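PDB 3G85: transcriptional regulator (LacI family) from Clostridium acetobutylicum ATCC 824, which probably binds operator DNA as a LacI-type transcription factor, with a periplasmic-binding-protein-like region that in relatives senses a small-molecule effector. Local coordinates for residues K180-M183 with K184-N187; L201-I204 with S205-K209. One frame throughout, in Å; residues are numbered along the deposited sequence.

Contact 1: residues K180-M183 with K184-N187; sequences KKLM and KLKN
Leu182 and Leu185 touch through single methyl groups where the helix 172-182 gives way to a loop. CD1 of Leu182 lies 3.7 Å from CD1 of Leu185, and the two side chains run at a slant to each other. With chi1 at -177°, Leu182 sets CG opposite its backbone N and beside its carbonyl carbon. CG of Leu185 instead lies beside its own backbone N. Its CB and CD1 also rest against the carbonyl oxygen of Leu182, with CB 3.4 Å from that O.

The same oxygen takes a backbone hydrogen bond. Leu185 N reaches Leu182 O at 3.2 Å and closes a type I beta turn from Leu182 to Leu185. One step earlier, Lys184 N bonds Lys181 O at 2.8 Å. Both donors stand well above the plane of the carbonyl they use, about 60° out of it. Leu185 N also makes a weak bond to Lys181 O, at 3.5 Å. The two stronger bonds are of the i+3 to i kind, with the weak one spanning i+4, as the helix gives way to the turn.

The aliphatic part of Lys184 lies back along this backbone. Its CB is 3.3 Å from Lys181 O, and its CG is 3.7 Å from Lys180 O. Beyond CG the chain is extended and its amino end leads away.

Further out, Met183, a selenomethionine here, bends at chi2 and chi3. Its side chain meets Arg210 and Ile212, and Leu185 packs on Asn163 and His164. These neighbours bring the turn against two nearby loops. The chemistry is that of a surface helix exit. Backbone bonds set the turn, one leucine pair adds apolar contact, and Lys184 lends it an aliphatic stem rather than its charge.

Contact 2: residues L201-I204 with S205-K209; sequences LGVI and SVLNK
Ser205 packs and bonds back onto Leu201 and Gly202 within helix 197-209, the helix of a beta-alpha-beta unit between strands 191-194 and 219-224. Its N bonds Leu201 O at 3.1 Å, an i to i+4 alpha-helical bond. Its CB sits 3.1 Å from Gly202 O, and the side chain also meets Val176 of helix 172-182.

Val206 N makes a weak bond to Gly202 O. The valine side chain faces helix 172-182, where it touches Val176 and Ala179.

Leu207 N gives a nearly straight bond to Val203 O at 2.9 Å, with an N-H...O angle of 176°. Its side chain lies beside that of Val203 and points the same way. CG and CD1 of Leu207 are each 3.9 Å from CG1 of Val203, which stands anti to the valine N (chi1 168°). Both residues pack on Ile220 of strand 219-224, as does Ile204, so this side of the helix faces the sheet.

Asn208 N bonds Ile204 O at 2.8 Å. The asparagine side chain folds back alongside Ile204, with its CG 3.2 Å from Ile204 O. Asn208 ND2 is hydrogen-bonded to Thr235 O, in the loop before strand 239-242. The same nitrogen lies 3.5 Å from Ile204 CG2, in van der Waals contact.

Contact 1 lies at the surface, and contact 2 is largely buried. Their centres are 14 Å apart, and both lie within the periplasmic-binding-protein-like range. Contact 1 follows the end of helix 172-182 into a loop, whereas contact 2 stays inside helix 197-209. Residues 180-187 depend mainly on turn bonds of the i to i+3 kind and are rich in lysine. Residues 201-209 use regular i to i+4 bonds, and most of their apolar side chains meet strand 219-224 or helix 172-182. The two contacts meet directly: Met183 CE packs 4.0 Å from Leu207 CD2. That methyl pair joins the exit of one helix to the buried side of the next.

Contact 1: residues K180-M183 with K184-N187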
loop_
_atom_site.group_PDB
_atom_site.type_symbol
_atom_site.label_atom_id
_atom_site.label_comp_id
_atom_site.label_asym_id
_atom_site.label_seq_id
_atom_site.Cartn_x
_atom_site.Cartn_y
_atom_site.Cartn_z
ATOM N N LYS A 180 9.423 5.965 -20.473
ATOM C CA LYS A 180 10.346 6.478 -21.500
ATOM C C LYS A 180 11.633 5.627 -21.535
ATOM O O LYS A 180 12.162 5.321 -22.606
ATOM C CB LYS A 180 10.636 7.956 -21.278
ATOM C CG LYS A 180 9.451 8.845 -21.581
ATOM C CD LYS A 180 9.780 10.338 -21.468
ATOM C CE LYS A 180 8.544 11.188 -21.754
ATOM N NZ LYS A 180 8.882 12.666 -21.713
ATOM N N LYS A 181 12.099 5.205 -20.367
ATOM C CA LYS A 181 13.241 4.267 -20.280
ATOM C C LYS A 181 12.844 2.887 -20.760
ATOM O O LYS A 181 13.570 2.274 -21.552
ATOM C CB LYS A 181 13.752 4.163 -18.853
ATOM C CG LYS A 181 14.148 5.450 -18.273
ATOM C CD LYS A 181 14.604 5.278 -16.832
ATOM C CE LYS A 181 14.768 6.664 -16.211
ATOM N NZ LYS A 181 15.056 6.643 -14.757
ATOM N N LEU A 182 11.710 2.377 -20.270
ATOM C CA LEU A 182 11.169 1.097 -20.728
ATOM C C LEU A 182 11.173 1.058 -22.245
ATOM O O LEU A 182 11.553 0.050 -22.829
ATOM C CB LEU A 182 9.725 0.854 -20.232
ATOM C CG LEU A 182 9.030 -0.474 -20.552
ATOM C CD1 LEU A 182 9.787 -1.665 -19.905
ATOM C CD2 LEU A 182 7.545 -0.485 -20.133
HETATM N N MSE A 183 10.776 2.166 -22.864
HETATM C CA MSE A 183 10.676 2.251 -24.321
HETATM C C MSE A 183 12.044 2.205 -25.029
HETATM O O MSE A 183 12.110 1.889 -26.214
HETATM C CB MSE A 183 9.912 3.507 -24.760
HETATM C CG MSE A 183 8.444 3.544 -24.344
HETATM SE SE MSE A 183 7.379 2.196 -25.257
HETATM C CE MSE A 183 7.525 0.659 -24.065
ATOM N N LYS A 184 13.103 2.514 -24.302
ATOM C CA LYS A 184 14.463 2.445 -24.852
ATOM C C LYS A 184 15.053 1.050 -24.887
ATOM O O LYS A 184 16.049 0.828 -25.587
ATOM C CB LYS A 184 15.400 3.377 -24.111
ATOM C CG LYS A 184 15.258 4.776 -24.585
ATOM C CD LYS A 184 16.010 5.722 -23.726
ATOM C CE LYS A 184 15.598 7.136 -24.153
ATOM N NZ LYS A 184 16.467 8.098 -23.499
ATOM N N LEU A 185 14.449 0.124 -24.140
ATOM C CA LEU A 185 14.908 -1.259 -24.098
ATOM C C LEU A 185 14.838 -1.877 -25.500
ATOM O O LEU A 185 13.896 -1.616 -26.269
ATOM C CB LEU A 185 14.150 -2.086 -23.042
ATOM C CG LEU A 185 14.409 -1.829 -21.539
ATOM C CD1 LEU A 185 13.298 -2.377 -20.665
ATOM C CD2 LEU A 185 15.719 -2.427 -21.069
ATOM N N LYS A 186 15.874 -2.641 -25.848
ATOM C CA LYS A 186 15.906 -3.327 -27.136
ATOM C C LYS A 186 14.732 -4.285 -27.260
ATOM O O LYS A 186 14.088 -4.336 -28.302
ATOM C CB LYS A 186 17.222 -4.090 -27.337
ATOM C CG LYS A 186 18.234 -3.331 -28.175
ATOM C CD LYS A 186 19.147 -2.444 -27.333
ATOM C CE LYS A 186 19.851 -1.427 -28.208
ATOM N NZ LYS A 186 18.917 -0.335 -28.648
ATOM N N ASN A 187 14.492 -5.048 -26.197
ATOM C CA ASN A 187 13.377 -5.985 -26.115
ATOM C C ASN A 187 12.553 -5.672 -24.873
ATOM O O ASN A 187 13.010 -5.926 -23.755
ATOM C CB ASN A 187 13.895 -7.420 -26.016
ATOM C CG ASN A 187 14.581 -7.889 -27.286
ATOM O OD1 ASN A 187 15.808 -8.017 -27.323
ATOM N ND2 ASN A 187 13.794 -8.138 -28.341
#

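Contact 2: residues L201-I204 with S205-K209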
loop_
_atom_site.group_PDB
_atom_site.type_symbol
_atom_site.label_atom_id
_atom_site.label_comp_id
_atom_site.label_asym_id
_atom_site.label_seq_id
_atom_site.Cartn_x
_atom_site.Cartn_y
_atom_site.Cartn_z
ATOM N N LEU A 201 -0.469 4.899 -14.140
ATOM C CA LEU A 201 -1.153 5.975 -14.871
ATOM C C LEU A 201 -0.182 6.787 -15.741
ATOM O O LEU A 201 -0.510 7.131 -16.893
ATOM C CB LEU A 201 -1.887 6.913 -13.920
ATOM C CG LEU A 201 -3.087 6.256 -13.223
ATOM C CD1 LEU A 201 -3.598 7.230 -12.141
ATOM C CD2 LEU A 201 -4.190 5.777 -14.243
ATOM N N GLY A 202 1.015 7.019 -15.224
ATOM C CA GLY A 202 2.064 7.694 -15.993
ATOM C C GLY A 202 2.521 6.848 -17.184
ATOM O O GLY A 202 2.749 7.372 -18.290
ATOM N N VAL A 203 2.687 5.552 -16.941
ATOM C CA VAL A 203 3.075 4.604 -18.009
ATOM C C VAL A 203 2.074 4.626 -19.174
ATOM O O VAL A 203 2.444 4.765 -20.339
ATOM C CB VAL A 203 3.230 3.189 -17.480
ATOM C CG1 VAL A 203 3.332 2.183 -18.685
ATOM C CG2 VAL A 203 4.420 3.082 -16.496
ATOM N N ILE A 204 0.794 4.540 -18.858
ATOM C CA ILE A 204 -0.238 4.540 -19.879
ATOM C C ILE A 204 -0.255 5.875 -20.637
ATOM O O ILE A 204 -0.543 5.871 -21.855
ATOM C CB ILE A 204 -1.600 4.191 -19.245
ATOM C CG1 ILE A 204 -1.636 2.708 -18.941
ATOM C CG2 ILE A 204 -2.765 4.555 -20.135
ATOM C CD1 ILE A 204 -2.529 2.433 -17.758
ATOM N N SER A 205 0.085 6.986 -19.959
ATOM C CA SER A 205 0.196 8.297 -20.615
ATOM C C SER A 205 1.148 8.161 -21.828
ATOM O O SER A 205 0.833 8.564 -22.959
ATOM C CB SER A 205 0.725 9.357 -19.631
ATOM O OG SER A 205 0.934 10.624 -20.229
ATOM N N VAL A 206 2.303 7.563 -21.569
ATOM C CA VAL A 206 3.353 7.425 -22.588
ATOM C C VAL A 206 2.949 6.392 -23.649
ATOM O O VAL A 206 3.060 6.656 -24.854
ATOM C CB VAL A 206 4.702 7.073 -21.944
ATOM C CG1 VAL A 206 5.763 6.753 -23.027
ATOM C CG2 VAL A 206 5.175 8.210 -21.083
ATOM N N LEU A 207 2.477 5.224 -23.221
ATOM C CA LEU A 207 2.042 4.187 -24.160
ATOM C C LEU A 207 0.932 4.672 -25.094
ATOM O O LEU A 207 0.900 4.288 -26.281
ATOM C CB LEU A 207 1.584 2.920 -23.427
ATOM C CG LEU A 207 2.514 2.189 -22.461
ATOM C CD1 LEU A 207 1.843 0.898 -22.050
ATOM C CD2 LEU A 207 3.903 1.916 -23.031
ATOM N N ASN A 208 0.011 5.490 -24.576
ATOM C CA ASN A 208 -1.026 6.095 -25.415
ATOM C C ASN A 208 -0.458 7.064 -26.476
ATOM O O ASN A 208 -0.842 6.992 -27.651
ATOM C CB ASN A 208 -2.076 6.802 -24.558
ATOM C CG ASN A 208 -3.014 5.822 -23.858
ATOM O OD1 ASN A 208 -3.023 4.629 -24.170
ATOM N ND2 ASN A 208 -3.824 6.327 -22.922
ATOM N N LYS A 209 0.437 7.958 -26.061
ATOM C CA LYS A 209 1.107 8.904 -26.959
ATOM C C LYS A 209 1.863 8.163 -28.073
ATOM O O LYS A 209 1.843 8.576 -29.225
ATOM C CB LYS A 209 2.098 9.803 -26.197
ATOM C CG LYS A 209 1.501 11.047 -25.546
ATOM C CD LYS A 209 2.580 12.035 -25.044
ATOM C CE LYS A 209 3.172 12.867 -26.197
ATOM N NZ LYS A 209 3.811 14.177 -25.794
#